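Local structure of methyl-coenzyme M reductase gamma subunit (Methermicoccus shengliensis DSM 18856, 7NKG) at residues E31-D34 and E35-T38. The protein forms part of the nickel enzyme methyl-coenzyme M reductase, which binds factor 430 and coenzyme M and probably catalyses the methane-forming step of methanogenesis. Residues are numbered along the deposited sequence; the frame is centred on the assembly and turned at random.
Sequences EISD and EDLT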
# COMPACT_ATOMS: atom_id res chain seq x y z
N GLU C 31 9.30 -51.79 -25.13
CA GLU C 31 10.14 -51.02 -26.04
C GLU C 31 9.33 -49.96 -26.77
O GLU C 31 8.19 -50.20 -27.15
CB GLU C 31 10.77 -51.96 -27.07
CG GLU C 31 11.75 -52.94 -26.46
CD GLU C 31 12.55 -53.72 -27.48
OE1 GLU C 31 11.97 -54.14 -28.51
OE2 GLU C 31 13.76 -53.92 -27.25
N ILE C 32 9.97 -48.81 -27.00
CA ILE C 32 9.39 -47.74 -27.81
C ILE C 32 10.46 -47.32 -28.80
O ILE C 32 11.62 -47.13 -28.42
CB ILE C 32 8.85 -46.53 -26.98
CG1 ILE C 32 8.11 -45.55 -27.92
CG2 ILE C 32 9.98 -45.81 -26.22
CD1 ILE C 32 7.15 -44.64 -27.23
N SER C 33 10.08 -47.16 -30.08
CA SER C 33 11.04 -46.70 -31.08
C SER C 33 11.36 -45.21 -30.87
O SER C 33 10.58 -44.48 -30.23
CB SER C 33 10.49 -46.92 -32.49
OG SER C 33 9.42 -46.03 -32.76
N ASP C 34 12.48 -44.74 -31.43
CA ASP C 34 12.85 -43.33 -31.30
C ASP C 34 11.79 -42.41 -31.93
O ASP C 34 11.43 -41.41 -31.31
CB ASP C 34 14.21 -43.08 -31.98
CG ASP C 34 15.39 -43.73 -31.29
OD1 ASP C 34 15.29 -44.01 -30.07
OD2 ASP C 34 16.42 -43.95 -31.96
N GLU C 35 11.25 -42.77 -33.10
CA GLU C 35 10.25 -41.91 -33.75
C GLU C 35 8.91 -41.92 -33.03
O GLU C 35 8.27 -40.88 -32.96
CB GLU C 35 10.10 -42.29 -35.22
CG GLU C 35 11.30 -41.81 -36.02
CD GLU C 35 11.32 -42.20 -37.48
OE1 GLU C 35 10.53 -43.07 -37.90
OE2 GLU C 35 12.14 -41.59 -38.20
N ASP C 36 8.50 -43.08 -32.47
CA ASP C 36 7.26 -43.13 -31.71
C ASP C 36 7.41 -42.28 -30.44
O ASP C 36 6.47 -41.56 -30.08
CB ASP C 36 6.85 -44.58 -31.37
CG ASP C 36 6.15 -45.33 -32.50
OD1 ASP C 36 5.79 -44.69 -33.51
OD2 ASP C 36 5.96 -46.56 -32.37
N LEU C 37 8.60 -42.29 -29.80
CA LEU C 37 8.79 -41.46 -28.60
C LEU C 37 8.68 -39.97 -28.97
O LEU C 37 8.01 -39.20 -28.28
CB LEU C 37 10.14 -41.73 -27.93
CG LEU C 37 10.46 -40.86 -26.68
CD1 LEU C 37 9.45 -41.08 -25.55
CD2 LEU C 37 11.85 -41.17 -26.16
N THR C 38 9.31 -39.58 -30.09
CA THR C 38 9.25 -38.18 -30.53
C THR C 38 7.82 -37.78 -30.85
O THR C 38 7.40 -36.68 -30.50
CB THR C 38 10.16 -37.98 -31.74
OG1 THR C 38 11.49 -38.36 -31.37
CG2 THR C 38 10.18 -36.55 -32.24
O HOH W 1 7.34 -48.08 -30.65
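Ser33 OG accepts the backbone N-H of Asp36 at 3.1 Å, an N-cap that opens helix 34-41. Serine suits the place because its short hydroxyl can reach back to an amide that has no carbonyl of an earlier turn to bind; with OG lying between the backbone N and the carbonyl carbon (chi1 70°), the oxygen faces that N-H, and the N-H...O angle is 156°. The main chain of the same residue starts the regular helical pattern, Leu37 N donating to Ser33 O at 3.0 Å, and Thr38 N follows by donating to Asp34 O.

The return half of the cap runs through a single bound water. It accepts from Ser33 N and donates to Asp36 OD2, so the aspartate answers the serine amide indirectly, as a water-mediated relative of the capping box. A carboxylate in this first turn is also likely to be favoured by the positive end of the helix dipole. Asp36 OD1 forms a salt bridge with Arg196 of strand 193-201, which ties the helix start to the neighbouring sheet.

Just before the cap, Ile32 extends its longer branch over the first turn. CG1 stands anti to the backbone N (chi1 -173°) and meets Asp36 CB at 3.8 Å, while CD1 packs against the Leu37 backbone, 3.8 Å from CA, with Leu37 CB at 4.2 Å. A branched aliphatic chain fits here, since it also touches Val198 of the strand and Ile139 of helix 128-140. Cutting this side chain back to an alanine is likely to open a gap between the start of helix 34-41, strand 193-201 and helix 128-140, and to leave Leu37 CB without this apolar neighbour. Farther along, Thr38 OG1 is hydrogen-bonded to Glu132 OE2 of helix 128-140.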